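Local coordinates for protein catalase (Corynebacterium glutamicum, PDB 4B7H) that probably breaks down hydrogen peroxide to water and oxygen at a haem centre, as catalases do, and is seen here with nitric oxide and NADPH bound, at residues 215-225 against 425-433; 257-265 against 310-318. All coordinates share one frame; numbering follows the deposited sequence.

Contact 1. Residues 215-225 against 425-433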
ATOM      1  N   GLN A 215       7.252 -22.375  27.338  1.00 10.40           N
ATOM      2  CA  GLN A 215       8.342 -23.148  27.916  1.00 10.81           C
ATOM      3  C   GLN A 215       9.415 -22.213  28.468  1.00 11.84           C
ATOM      4  O   GLN A 215       9.674 -21.153  27.906  1.00 12.14           O
ATOM      5  CB  GLN A 215       8.936 -24.109  26.881  1.00  9.52           C
ATOM      6  CG  GLN A 215       9.787 -25.214  27.492  1.00 10.50           C
ATOM      7  CD  GLN A 215      10.264 -26.198  26.451  1.00 10.99           C
ATOM      8  OE1 GLN A 215      11.231 -25.942  25.734  1.00 13.36           O
ATOM      9  NE2 GLN A 215       9.570 -27.321  26.339  1.00 10.53           N
ATOM     10  N   TRP A 216      10.001 -22.600  29.597  1.00  9.97           N
ATOM     11  CA  TRP A 216      11.172 -21.933  30.143  1.00 10.43           C
ATOM     12  C   TRP A 216      12.320 -22.924  30.062  1.00 10.39           C
ATOM     13  O   TRP A 216      12.142 -24.119  30.338  1.00 11.68           O
ATOM     14  CB  TRP A 216      10.942 -21.529  31.599  1.00 12.54           C
ATOM     15  CG  TRP A 216      10.351 -20.164  31.798  1.00 11.82           C
ATOM     16  CD1 TRP A 216       9.923 -19.299  30.831  1.00 12.58           C
ATOM     17  CD2 TRP A 216      10.136 -19.502  33.052  1.00 10.95           C
ATOM     18  NE1 TRP A 216       9.453 -18.139  31.409  1.00 12.16           N
ATOM     19  CE2 TRP A 216       9.577 -18.238  32.771  1.00 11.22           C
ATOM     20  CE3 TRP A 216      10.367 -19.857  34.389  1.00 13.14           C
ATOM     21  CZ2 TRP A 216       9.245 -17.327  33.778  1.00 12.21           C
ATOM     22  CZ3 TRP A 216      10.036 -18.959  35.387  1.00 13.62           C
ATOM     23  CH2 TRP A 216       9.480 -17.707  35.080  1.00 13.92           C
ATOM     24  N   ILE A 217      13.488 -22.441  29.657  1.00 10.45           N
ATOM     25  CA  ILE A 217      14.674 -23.286  29.599  1.00 11.75           C
ATOM     26  C   ILE A 217      15.788 -22.608  30.392  1.00 11.88           C
ATOM     27  O   ILE A 217      16.042 -21.404  30.221  1.00 11.59           O
ATOM     28  CB  ILE A 217      15.126 -23.529  28.143  1.00 14.86           C
ATOM     29  CG1 ILE A 217      13.976 -24.092  27.298  1.00 15.16           C
ATOM     30  CG2 ILE A 217      16.302 -24.475  28.094  1.00 14.92           C
ATOM     31  CD1 ILE A 217      14.396 -24.504  25.895  1.00 17.88           C
ATOM     32  N   ASN A 218      16.439 -23.369  31.271  1.00 12.36           N
ATOM     33  CA  ASN A 218      17.506 -22.815  32.105  1.00 13.80           C
ATOM     34  C   ASN A 218      18.873 -22.860  31.408  1.00 13.49           C
ATOM     35  O   ASN A 218      18.980 -23.300  30.255  1.00 13.56           O
ATOM     36  CB  ASN A 218      17.526 -23.462  33.511  1.00 13.33           C
ATOM     37  CG  ASN A 218      17.972 -24.919  33.500  1.00 13.61           C
ATOM     38  OD1 ASN A 218      18.490 -25.417  32.506  1.00 14.85           O
ATOM     39  ND2 ASN A 218      17.781 -25.603  34.625  1.00 15.22           N
ATOM     40  N   ALA A 219      19.914 -22.411  32.104  1.00 14.85           N
ATOM     41  CA  ALA A 219      21.245 -22.315  31.509  1.00 16.35           C
ATOM     42  C   ALA A 219      21.791 -23.674  31.092  1.00 16.81           C
ATOM     43  O   ALA A 219      22.611 -23.762  30.174  1.00 21.23           O
ATOM     44  CB  ALA A 219      22.203 -21.618  32.469  1.00 19.43           C
ATOM     45  N   GLU A 220      21.339 -24.730  31.762  1.00 17.05           N
ATOM     46  CA  GLU A 220      21.816 -26.078  31.474  0.53 19.54           C
ATOM     47  C   GLU A 220      20.999 -26.745  30.363  1.00 19.03           C
ATOM     48  O   GLU A 220      21.317 -27.854  29.931  1.00 22.30           O
ATOM     49  CB  GLU A 220      21.841 -26.938  32.752  0.53 23.10           C
ATOM     50  CG  GLU A 220      20.474 -27.359  33.281  0.53 25.15           C
ATOM     51  CD  GLU A 220      20.417 -27.495  34.800  0.53 29.54           C
ATOM     52  OE1 GLU A 220      21.342 -27.009  35.488  0.53 35.69           O
ATOM     53  OE2 GLU A 220      19.434 -28.084  35.303  0.53 21.30           O
ATOM     54  N   GLY A 221      19.947 -26.064  29.905  1.00 16.65           N
ATOM     55  CA  GLY A 221      19.141 -26.551  28.793  1.00 16.31           C
ATOM     56  C   GLY A 221      17.934 -27.388  29.186  1.00 14.20           C
ATOM     57  O   GLY A 221      17.296 -28.013  28.334  1.00 16.43           O
ATOM     58  N   LYS A 222      17.621 -27.406  30.477  1.00 15.88           N
ATOM     59  CA  LYS A 222      16.479 -28.160  30.978  1.00 15.26           C
ATOM     60  C   LYS A 222      15.203 -27.347  30.834  1.00 13.58           C
ATOM     61  O   LYS A 222      15.161 -26.187  31.246  1.00 13.23           O
ATOM     62  CB  LYS A 222      16.692 -28.522  32.446  1.00 17.13           C
ATOM     63  CG  LYS A 222      15.496 -29.195  33.109  1.00 21.70           C
ATOM     64  CD  LYS A 222      15.832 -29.582  34.539  1.00 26.96           C
ATOM     65  CE  LYS A 222      14.583 -29.855  35.355  1.00 34.67           C
ATOM     66  NZ  LYS A 222      14.929 -30.322  36.728  1.00 42.52           N
ATOM     67  N   PRO A 223      14.158 -27.949  30.247  1.00 12.49           N
ATOM     68  CA  PRO A 223      12.888 -27.243  30.051  1.00 12.28           C
ATOM     69  C   PRO A 223      11.856 -27.537  31.142  1.00 12.65           C
ATOM     70  O   PRO A 223      11.836 -28.633  31.701  1.00 14.58           O
ATOM     71  CB  PRO A 223      12.396 -27.830  28.731  1.00 13.18           C
ATOM     72  CG  PRO A 223      12.844 -29.273  28.806  1.00 13.22           C
ATOM     73  CD  PRO A 223      14.178 -29.245  29.539  1.00 12.94           C
ATOM     74  N   VAL A 224      11.019 -26.545  31.438  1.00 12.25           N
ATOM     75  CA  VAL A 224       9.787 -26.745  32.190  1.00 11.63           C
ATOM     76  C   VAL A 224       8.665 -26.031  31.437  1.00 10.96           C
ATOM     77  O   VAL A 224       8.912 -25.075  30.694  1.00 12.17           O
ATOM     78  CB  VAL A 224       9.874 -26.183  33.626  1.00 13.32           C
ATOM     79  CG1 VAL A 224      10.799 -27.022  34.480  1.00 15.26           C
ATOM     80  CG2 VAL A 224      10.314 -24.721  33.614  1.00 13.27           C
ATOM     81  N   TRP A 225       7.430 -26.494  31.609  1.00 11.26           N
ATOM     82  CA  TRP A 225       6.291 -25.803  31.018  1.00 10.94           C
ATOM     83  C   TRP A 225       5.802 -24.718  31.975  1.00 11.03           C
ATOM     84  O   TRP A 225       5.796 -24.920  33.194  1.00 12.47           O
ATOM     85  CB  TRP A 225       5.169 -26.789  30.704  1.00 12.37           C
ATOM     86  CG  TRP A 225       5.559 -27.901  29.754  1.00 11.42           C
ATOM     87  CD1 TRP A 225       5.671 -29.238  30.052  1.00 12.25           C
ATOM     88  CD2 TRP A 225       5.883 -27.774  28.358  1.00 10.80           C
ATOM     89  NE1 TRP A 225       6.039 -29.943  28.928  1.00 12.80           N
ATOM     90  CE2 TRP A 225       6.179 -29.068  27.877  1.00 11.98           C
ATOM     91  CE3 TRP A 225       5.957 -26.690  27.469  1.00 10.06           C
ATOM     92  CZ2 TRP A 225       6.531 -29.308  26.546  1.00 12.25           C
ATOM     93  CZ3 TRP A 225       6.304 -26.932  26.151  1.00 11.32           C
ATOM     94  CH2 TRP A 225       6.584 -28.229  25.700  1.00 10.90           C
ATOM     95  N   ALA A 425      15.943 -28.196  18.167  1.00 10.80           N
ATOM     96  CA  ALA A 425      15.718 -26.755  18.088  1.00 10.61           C
ATOM     97  C   ALA A 425      15.088 -26.235  19.380  1.00 10.43           C
ATOM     98  O   ALA A 425      13.920 -25.826  19.394  1.00 10.37           O
ATOM     99  CB  ALA A 425      14.842 -26.425  16.883  1.00 11.29           C
ATOM    100  N   ASP A 426      15.863 -26.256  20.466  1.00 10.41           N
ATOM    101  CA  ASP A 426      15.353 -25.889  21.789  1.00 10.81           C
ATOM    102  C   ASP A 426      14.892 -24.431  21.877  1.00 11.37           C
ATOM    103  O   ASP A 426      14.054 -24.089  22.708  1.00 12.21           O
ATOM    104  CB  ASP A 426      16.388 -26.201  22.887  1.00 12.58           C
ATOM    105  CG  ASP A 426      17.682 -25.430  22.715  1.00 17.92           C
ATOM    106  OD1 ASP A 426      18.288 -25.519  21.632  1.00 19.92           O
ATOM    107  OD2 ASP A 426      18.101 -24.740  23.670  1.00 31.15           O
ATOM    108  N   ASP A 427      15.441 -23.579  21.021  1.00 10.16           N
ATOM    109  CA  ASP A 427      15.043 -22.175  20.970  1.00 10.82           C
ATOM    110  C   ASP A 427      13.615 -21.988  20.462  1.00 10.20           C
ATOM    111  O   ASP A 427      13.013 -20.940  20.683  1.00 11.24           O
ATOM    112  CB  ASP A 427      15.989 -21.429  20.050  1.00 10.04           C
ATOM    113  CG  ASP A 427      16.021 -22.032  18.674  1.00 10.46           C
ATOM    114  OD1 ASP A 427      16.626 -23.113  18.518  1.00 11.57           O
ATOM    115  OD2 ASP A 427      15.407 -21.449  17.757  1.00 11.27           O
ATOM    116  N   ILE A 428      13.088 -22.984  19.754  1.00 10.33           N
ATOM    117  CA  ILE A 428      11.674 -22.992  19.405  1.00  9.75           C
ATOM    118  C   ILE A 428      10.933 -23.578  20.605  1.00 10.68           C
ATOM    119  O   ILE A 428      10.191 -22.864  21.282  1.00 10.45           O
ATOM    120  CB  ILE A 428      11.421 -23.752  18.085  1.00 10.06           C
ATOM    121  CG1 ILE A 428      12.340 -23.200  16.989  1.00 11.88           C
ATOM    122  CG2 ILE A 428       9.966 -23.616  17.660  1.00 11.99           C
ATOM    123  CD1 ILE A 428      12.219 -23.925  15.668  1.00 12.45           C
ATOM    124  N   TYR A 429      11.163 -24.863  20.868  1.00 10.38           N
ATOM    125  CA  TYR A 429      10.872 -25.479  22.172  1.00  9.86           C
ATOM    126  C   TYR A 429      11.455 -26.880  22.197  1.00 10.98           C
ATOM    127  O   TYR A 429      11.656 -27.497  21.144  1.00 11.55           O
ATOM    128  CB  TYR A 429       9.369 -25.521  22.533  1.00 10.44           C
ATOM    129  CG  TYR A 429       8.460 -26.241  21.556  1.00 10.73           C
ATOM    130  CD1 TYR A 429       8.045 -25.622  20.386  1.00 10.80           C
ATOM    131  CD2 TYR A 429       7.981 -27.516  21.823  1.00 10.62           C
ATOM    132  CE1 TYR A 429       7.195 -26.253  19.492  1.00 11.56           C
ATOM    133  CE2 TYR A 429       7.124 -28.164  20.932  1.00 10.68           C
ATOM    134  CZ  TYR A 429       6.745 -27.529  19.761  1.00 10.89           C
ATOM    135  OH  TYR A 429       5.895 -28.154  18.864  1.00 11.64           O
ATOM    136  N   VAL A 430      11.758 -27.372  23.394  1.00 10.71           N
ATOM    137  CA  VAL A 430      12.092 -28.783  23.543  1.00 11.39           C
ATOM    138  C   VAL A 430      10.772 -29.532  23.430  1.00 10.48           C
ATOM    139  O   VAL A 430       9.896 -29.404  24.296  1.00 11.83           O
ATOM    140  CB  VAL A 430      12.745 -29.094  24.899  1.00 12.42           C
ATOM    141  CG1 VAL A 430      13.100 -30.576  24.981  1.00 13.57           C
ATOM    142  CG2 VAL A 430      13.988 -28.243  25.097  1.00 13.26           C
ATOM    143  N   ASN A 431      10.604 -30.287  22.352  1.00 11.48           N
ATOM    144  CA  ASN A 431       9.305 -30.898  22.092  1.00 11.73           C
ATOM    145  C   ASN A 431       9.059 -32.146  22.928  1.00 12.25           C
ATOM    146  O   ASN A 431      10.002 -32.872  23.277  1.00 11.87           O
ATOM    147  CB  ASN A 431       9.135 -31.220  20.604  1.00 12.87           C
ATOM    148  CG  ASN A 431      10.221 -32.143  20.079  1.00 12.10           C
ATOM    149  OD1 ASN A 431      11.235 -31.685  19.549  1.00 13.82           O
ATOM    150  ND2 ASN A 431      10.016 -33.451  20.229  1.00 12.38           N
ATOM    151  N   PRO A 432       7.786 -32.390  23.263  1.00 11.93           N
ATOM    152  CA  PRO A 432       7.401 -33.679  23.832  1.00 13.03           C
ATOM    153  C   PRO A 432       7.196 -34.690  22.699  1.00 12.11           C
ATOM    154  O   PRO A 432       7.490 -34.386  21.544  1.00 12.78           O
ATOM    155  CB  PRO A 432       6.075 -33.355  24.513  1.00 12.27           C
ATOM    156  CG  PRO A 432       5.462 -32.330  23.610  1.00 12.34           C
ATOM    157  CD  PRO A 432       6.631 -31.483  23.122  1.00 12.08           C
ATOM    158  N   ASP A 433       6.724 -35.884  23.035  1.00 12.67           N
ATOM    159  CA  ASP A 433       6.394 -36.920  22.061  1.00 12.81           C
ATOM    160  C   ASP A 433       5.345 -36.355  21.099  1.00 12.21           C
ATOM    161  O   ASP A 433       4.351 -35.789  21.548  1.00 12.88           O
ATOM    162  CB  ASP A 433       5.815 -38.106  22.849  1.00 14.94           C
ATOM    163  CG  ASP A 433       5.564 -39.355  22.004  1.00 16.10           C
ATOM    164  OD1 ASP A 433       5.641 -39.326  20.763  1.00 15.32           O
ATOM    165  OD2 ASP A 433       5.265 -40.397  22.620  1.00 20.93           O
TER
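Gln215 reaches across to Val430 and pairs with its backbone through both ends of one amide. From CB the chain runs out extended: CG lies anti to the backbone N (chi1 -163°), and chi2 is anti as well, which carries CD to 3.6 Å from Val430 N. There the group divides. Its OE1 accepts Val430 N-H at 2.8 Å, in the carbonyl plane on a lone pair, while NE2 gives a hydrogen to Val430 O at 2.9 Å with an N-H...O angle of 167°. Two nearly straight bonds on one residue fix the rotation of the amide, and NE2 also sits over one face of the Trp225 ring, offset toward the rim.

Strands 214-217 and 223-232 form a beta hairpin of the catalase barrel, joined by a type I turn from Asn218 to Gly221, and the long loop carrying 425-433 lies against this hairpin. Val430 meets its apolar residues: CG2 is 3.8 Å from Ile217 CD1, and CB is 3.9 Å from Pro223 CG, Val430 and Pro223 crossing at about a right angle. Further along, Pro432 CD touches the edge of the Trp225 indole, 4.1 Å from CZ2. Phe291 meets that indole edge-to-face. Between Val430 and Pro432, Asn431 points away from the hairpin, and its OD1 accepts a hydrogen bond from Leu439 N of the second subunit.

Contact 2. Residues 257-265 against 310-318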
ATOM      1  N   GLU A 257      -9.412   6.705  29.066  1.00  8.91           N
ATOM      2  CA  GLU A 257      -9.316   7.910  29.873  1.00  8.61           C
ATOM      3  C   GLU A 257      -8.891   7.578  31.301  1.00  9.25           C
ATOM      4  O   GLU A 257      -8.088   8.300  31.897  1.00 10.04           O
ATOM      5  CB  GLU A 257     -10.648   8.663  29.853  1.00 10.18           C
ATOM      6  CG  GLU A 257     -10.609  10.004  30.569  1.00 12.42           C
ATOM      7  CD  GLU A 257     -11.641  10.988  30.044  1.00 17.25           C
ATOM      8  OE1 GLU A 257     -12.538  10.580  29.271  1.00 19.78           O
ATOM      9  OE2 GLU A 257     -11.547  12.179  30.397  1.00 23.56           O
ATOM     10  N   ASP A 258      -9.427   6.491  31.850  1.00  9.76           N
ATOM     11  CA  ASP A 258      -9.050   6.095  33.204  1.00  9.07           C
ATOM     12  C   ASP A 258      -7.552   5.839  33.340  1.00  8.97           C
ATOM     13  O   ASP A 258      -6.928   6.274  34.315  1.00  9.99           O
ATOM     14  CB  ASP A 258      -9.817   4.850  33.639  1.00 10.39           C
ATOM     15  CG  ASP A 258      -9.260   4.247  34.911  1.00 10.31           C
ATOM     16  OD1 ASP A 258      -9.689   4.670  36.010  1.00 11.69           O
ATOM     17  OD2 ASP A 258      -8.379   3.362  34.816  1.00 10.15           O
ATOM     18  N   LEU A 259      -6.974   5.123  32.380  1.00  9.19           N
ATOM     19  CA  LEU A 259      -5.555   4.787  32.483  1.00  9.96           C
ATOM     20  C   LEU A 259      -4.683   6.043  32.329  1.00  9.45           C
ATOM     21  O   LEU A 259      -3.718   6.227  33.090  1.00 10.19           O
ATOM     22  CB  LEU A 259      -5.156   3.690  31.482  1.00  9.30           C
ATOM     23  CG  LEU A 259      -3.681   3.271  31.536  1.00 10.10           C
ATOM     24  CD1 LEU A 259      -3.338   2.630  32.881  1.00 12.29           C
ATOM     25  CD2 LEU A 259      -3.343   2.333  30.394  1.00 10.74           C
ATOM     26  N   TYR A 260      -5.035   6.907  31.373  1.00  9.07           N
ATOM     27  CA  TYR A 260      -4.322   8.166  31.170  1.00 10.19           C
ATOM     28  C   TYR A 260      -4.340   8.988  32.457  1.00  9.47           C
ATOM     29  O   TYR A 260      -3.305   9.469  32.919  1.00  9.90           O
ATOM     30  CB  TYR A 260      -4.943   8.970  30.011  1.00 12.58           C
ATOM     31  CG  TYR A 260      -4.561  10.451  30.032  1.00 14.59           C
ATOM     32  CD1 TYR A 260      -3.334  10.874  29.551  1.00 13.93           C
ATOM     33  CD2 TYR A 260      -5.427  11.414  30.548  1.00 16.79           C
ATOM     34  CE1 TYR A 260      -2.963  12.220  29.565  1.00 13.10           C
ATOM     35  CE2 TYR A 260      -5.074  12.755  30.581  1.00 17.97           C
ATOM     36  CZ  TYR A 260      -3.839  13.153  30.084  1.00 17.91           C
ATOM     37  OH  TYR A 260      -3.485  14.484  30.112  1.00 25.73           O
ATOM     38  N   ASN A 261      -5.530   9.155  33.020  1.00 10.28           N
ATOM     39  CA  ASN A 261      -5.693   9.954  34.227  1.00 12.82           C
ATOM     40  C   ASN A 261      -4.951   9.362  35.426  1.00 12.12           C
ATOM     41  O   ASN A 261      -4.324  10.094  36.190  1.00 13.28           O
ATOM     42  CB  ASN A 261      -7.177  10.121  34.565  1.00 14.77           C
ATOM     43  CG  ASN A 261      -7.882  11.120  33.663  1.00 19.32           C
ATOM     44  OD1 ASN A 261      -7.258  12.009  33.090  1.00 24.81           O
ATOM     45  ND2 ASN A 261      -9.199  10.990  33.555  1.00 23.78           N
ATOM     46  N   ALA A 262      -5.012   8.041  35.588  1.00 11.14           N
ATOM     47  CA  ALA A 262      -4.346   7.389  36.715  1.00 11.44           C
ATOM     48  C   ALA A 262      -2.853   7.680  36.676  1.00 11.10           C
ATOM     49  O   ALA A 262      -2.239   8.053  37.684  1.00 12.49           O
ATOM     50  CB  ALA A 262      -4.590   5.894  36.692  1.00 12.55           C
ATOM     51  N   ILE A 263      -2.261   7.532  35.503  1.00 10.56           N
ATOM     52  CA  ILE A 263      -0.827   7.748  35.382  1.00 11.00           C
ATOM     53  C   ILE A 263      -0.463   9.230  35.529  1.00 12.08           C
ATOM     54  O   ILE A 263       0.531   9.561  36.183  1.00 13.56           O
ATOM     55  CB  ILE A 263      -0.273   7.131  34.085  1.00 10.86           C
ATOM     56  CG1 ILE A 263      -0.401   5.612  34.170  1.00 11.44           C
ATOM     57  CG2 ILE A 263       1.185   7.538  33.859  1.00 11.43           C
ATOM     58  CD1 ILE A 263      -0.035   4.907  32.906  1.00 11.88           C
ATOM     59  N   GLU A 264      -1.280  10.114  34.956  1.00 12.85           N
ATOM     60  CA  GLU A 264      -1.047  11.554  35.088  1.00 13.77           C
ATOM     61  C   GLU A 264      -1.093  11.996  36.552  1.00 15.36           C
ATOM     62  O   GLU A 264      -0.366  12.910  36.963  1.00 17.68           O
ATOM     63  CB  GLU A 264      -2.081  12.342  34.278  1.00 17.64           C
ATOM     64  CG  GLU A 264      -1.848  12.334  32.781  1.00 23.25           C
ATOM     65  CD  GLU A 264      -0.513  12.954  32.391  1.00 25.46           C
ATOM     66  OE1 GLU A 264      -0.263  14.110  32.794  1.00 27.14           O
ATOM     67  OE2 GLU A 264       0.289  12.281  31.690  1.00 24.19           O
ATOM     68  N   ASN A 265      -1.936  11.328  37.336  1.00 14.03           N
ATOM     69  CA  ASN A 265      -2.131  11.678  38.739  1.00 14.98           C
ATOM     70  C   ASN A 265      -1.159  10.969  39.674  1.00 15.17           C
ATOM     71  O   ASN A 265      -1.205  11.162  40.884  1.00 18.52           O
ATOM     72  CB  ASN A 265      -3.573  11.385  39.172  1.00 16.96           C
ATOM     73  CG  ASN A 265      -4.588  12.239  38.442  1.00 24.79           C
ATOM     74  OD1 ASN A 265      -4.269  13.323  37.952  1.00 27.67           O
ATOM     75  ND2 ASN A 265      -5.824  11.754  38.368  1.00 23.11           N
ATOM     76  N   PHE A 310       5.280  -5.598  37.832  1.00 11.51           N
ATOM     77  CA  PHE A 310       5.488  -4.501  36.897  1.00 12.22           C
ATOM     78  C   PHE A 310       4.571  -3.335  37.242  1.00 11.58           C
ATOM     79  O   PHE A 310       3.521  -3.511  37.871  1.00 11.23           O
ATOM     80  CB  PHE A 310       5.415  -4.936  35.416  1.00 10.97           C
ATOM     81  CG  PHE A 310       4.039  -5.310  34.927  1.00 11.35           C
ATOM     82  CD1 PHE A 310       3.121  -4.329  34.570  1.00 14.09           C
ATOM     83  CD2 PHE A 310       3.688  -6.647  34.761  1.00 13.59           C
ATOM     84  CE1 PHE A 310       1.866  -4.671  34.087  1.00 14.31           C
ATOM     85  CE2 PHE A 310       2.430  -7.000  34.284  1.00 15.57           C
ATOM     86  CZ  PHE A 310       1.519  -6.008  33.951  1.00 15.12           C
ATOM     87  N   ILE A 311       5.007  -2.141  36.862  1.00 10.26           N
ATOM     88  CA  ILE A 311       4.327  -0.902  37.200  1.00 10.43           C
ATOM     89  C   ILE A 311       4.199  -0.060  35.938  1.00 10.12           C
ATOM     90  O   ILE A 311       5.108  -0.046  35.103  1.00 10.65           O
ATOM     91  CB  ILE A 311       5.105  -0.145  38.318  1.00 11.41           C
ATOM     92  CG1 ILE A 311       4.382   1.133  38.746  1.00 12.42           C
ATOM     93  CG2 ILE A 311       6.561   0.118  37.910  1.00 12.68           C
ATOM     94  CD1 ILE A 311       4.973   1.771  40.002  1.00 16.06           C
ATOM     95  N   LEU A 312       3.055   0.599  35.771  1.00  9.72           N
ATOM     96  CA  LEU A 312       2.868   1.484  34.625  1.00  8.96           C
ATOM     97  C   LEU A 312       3.030   2.914  35.120  1.00  9.40           C
ATOM     98  O   LEU A 312       2.194   3.407  35.893  1.00 10.82           O
ATOM     99  CB  LEU A 312       1.490   1.289  33.989  1.00  9.53           C
ATOM    100  CG  LEU A 312       1.151  -0.149  33.582  1.00  9.12           C
ATOM    101  CD1 LEU A 312      -0.230  -0.220  32.930  1.00 10.65           C
ATOM    102  CD2 LEU A 312       2.221  -0.717  32.657  1.00 10.20           C
ATOM    103  N   ASN A 313       4.104   3.574  34.690  1.00  9.95           N
ATOM    104  CA  ASN A 313       4.408   4.909  35.204  1.00  9.90           C
ATOM    105  C   ASN A 313       4.678   5.982  34.148  1.00 11.00           C
ATOM    106  O   ASN A 313       5.168   7.059  34.474  1.00 12.59           O
ATOM    107  CB  ASN A 313       5.565   4.855  36.220  1.00 12.50           C
ATOM    108  CG  ASN A 313       6.876   4.380  35.601  1.00 13.49           C
ATOM    109  OD1 ASN A 313       6.975   4.172  34.384  1.00 12.60           O
ATOM    110  ND2 ASN A 313       7.895   4.210  36.442  1.00 15.90           N
ATOM    111  N   ARG A 314       4.348   5.702  32.890  1.00 10.68           N
ATOM    112  CA  ARG A 314       4.586   6.672  31.833  1.00  9.74           C
ATOM    113  C   ARG A 314       3.504   6.583  30.770  1.00  9.32           C
ATOM    114  O   ARG A 314       3.294   5.522  30.176  1.00 10.41           O
ATOM    115  CB  ARG A 314       5.971   6.435  31.215  1.00 10.62           C
ATOM    116  CG  ARG A 314       6.243   7.231  29.922  1.00 12.23           C
ATOM    117  CD  ARG A 314       6.387   8.742  30.170  1.00 13.70           C
ATOM    118  NE  ARG A 314       7.522   9.009  31.047  1.00 14.03           N
ATOM    119  CZ  ARG A 314       7.432   9.504  32.278  1.00 16.64           C
ATOM    120  NH1 ARG A 314       6.251   9.846  32.780  1.00 17.93           N
ATOM    121  NH2 ARG A 314       8.533   9.678  33.001  1.00 18.23           N
ATOM    122  N   ASN A 315       2.817   7.695  30.531  1.00  9.38           N
ATOM    123  CA  ASN A 315       1.872   7.782  29.429  1.00 10.40           C
ATOM    124  C   ASN A 315       2.643   7.923  28.119  1.00 10.00           C
ATOM    125  O   ASN A 315       3.770   8.434  28.111  1.00 11.00           O
ATOM    126  CB  ASN A 315       0.949   8.992  29.605  1.00 11.10           C
ATOM    127  CG  ASN A 315      -0.210   8.724  30.553  1.00 10.61           C
ATOM    128  OD1 ASN A 315      -0.615   9.597  31.332  1.00 12.76           O
ATOM    129  ND2 ASN A 315      -0.759   7.523  30.482  1.00  9.39           N
ATOM    130  N   PRO A 316       2.046   7.478  27.001  1.00  9.56           N
ATOM    131  CA  PRO A 316       2.722   7.748  25.724  1.00  9.31           C
ATOM    132  C   PRO A 316       2.889   9.255  25.471  1.00  9.82           C
ATOM    133  O   PRO A 316       2.104  10.060  25.985  1.00 10.58           O
ATOM    134  CB  PRO A 316       1.760   7.156  24.685  1.00 10.85           C
ATOM    135  CG  PRO A 316       0.427   7.121  25.359  1.00 14.20           C
ATOM    136  CD  PRO A 316       0.708   6.889  26.819  1.00 11.08           C
ATOM    137  N   ARG A 317       3.900   9.623  24.690  1.00  9.10           N
ATOM    138  CA  ARG A 317       4.055  11.002  24.233  1.00  9.88           C
ATOM    139  C   ARG A 317       3.087  11.305  23.090  1.00  8.44           C
ATOM    140  O   ARG A 317       2.564  12.413  22.996  1.00  9.40           O
ATOM    141  CB  ARG A 317       5.479  11.256  23.739  1.00 10.87           C
ATOM    142  CG  ARG A 317       6.589  10.817  24.670  1.00 14.01           C
ATOM    143  CD  ARG A 317       6.715  11.709  25.872  1.00 16.72           C
ATOM    144  NE  ARG A 317       7.979  11.490  26.576  1.00 14.70           N
ATOM    145  CZ  ARG A 317       8.131  11.635  27.888  1.00 14.86           C
ATOM    146  NH1 ARG A 317       7.095  11.989  28.637  1.00 16.93           N
ATOM    147  NH2 ARG A 317       9.312  11.418  28.451  1.00 15.08           N
ATOM    148  N   ASN A 318       2.870  10.323  22.215  1.00  8.36           N
ATOM    149  CA  ASN A 318       1.981  10.481  21.068  1.00  8.21           C
ATOM    150  C   ASN A 318       1.272   9.149  20.848  1.00  7.57           C
ATOM    151  O   ASN A 318       1.922   8.132  20.588  1.00  8.06           O
ATOM    152  CB  ASN A 318       2.761  10.925  19.814  1.00  8.66           C
ATOM    153  CG  ASN A 318       1.874  11.074  18.580  1.00  8.86           C
ATOM    154  OD1 ASN A 318       1.278  10.103  18.115  1.00  8.58           O
ATOM    155  ND2 ASN A 318       1.803  12.288  18.031  1.00  8.91           N
TER
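Asn315, packed against Ile263 and Tyr260, buries more surface than any other residue of this contact, although its amide is probably turned over in the model. The residue follows a classic beta bulge at the end of strand 305-314, where Asn313 and Arg314 both face Phe77 of strand 73-82 in the antiparallel sheet of the catalase barrel. Helix 254-264 lies across that strand end: the axes of 257-264 and 310-314 approach to 8.3 Å, and their N-to-C directions differ by 78°.

Ile263 is the central apolar side chain of the helix here. Its CG1 branch is anti to the carbonyl carbon (chi1 -66°), which sends CD1 to 4.1 Å from Leu312 CB, while CG2 packs against the backbone beyond, 3.8 Å from Arg314 N. One turn earlier, Leu259 CD1 meets Leu312 CD1 at 4.2 Å. Ile263 also covers Leu312 O, 3.8 Å from its CG1; this oxygen is buried and has no polar partner anywhere in the model.

On the other flank the amide of Asn315 faces both Tyr260 and Glu264, which pack on each other; its plane is 22° from that of the phenol ring and nearly coplanar with the carboxylate. The Tyr260 hydroxyl continues to another chain, hydrogen-bonding Lys167 of the third subunit. Glu264 CG, anti to its own carbonyl carbon, rests 3.3 Å above the plane of the Tyr260 ring, offset toward the rim; the bend at chi2 then turns the carboxylate toward Asn315.

Overall arrangement
From the N terminus, the chain first enters contact 1 at the hairpin 215-225, continues along strand 223-232, and then reaches helix 254-264, the first side of contact 2. Strand 270-279 and the first half of strand 305-314 follow before 310-318 closes this inner loop of 44 residues. Only much later does 425-433 return to the hairpin, closing a loop of 199 residues that encloses contact 2 entirely; the two are nested and do not cross. Both reach the same antiparallel sheet, but their centres lie 36 Å apart. Contact 2 sets a helix against a strand end, contact 1 a late loop against a hairpin, and both touch the fourth subunit.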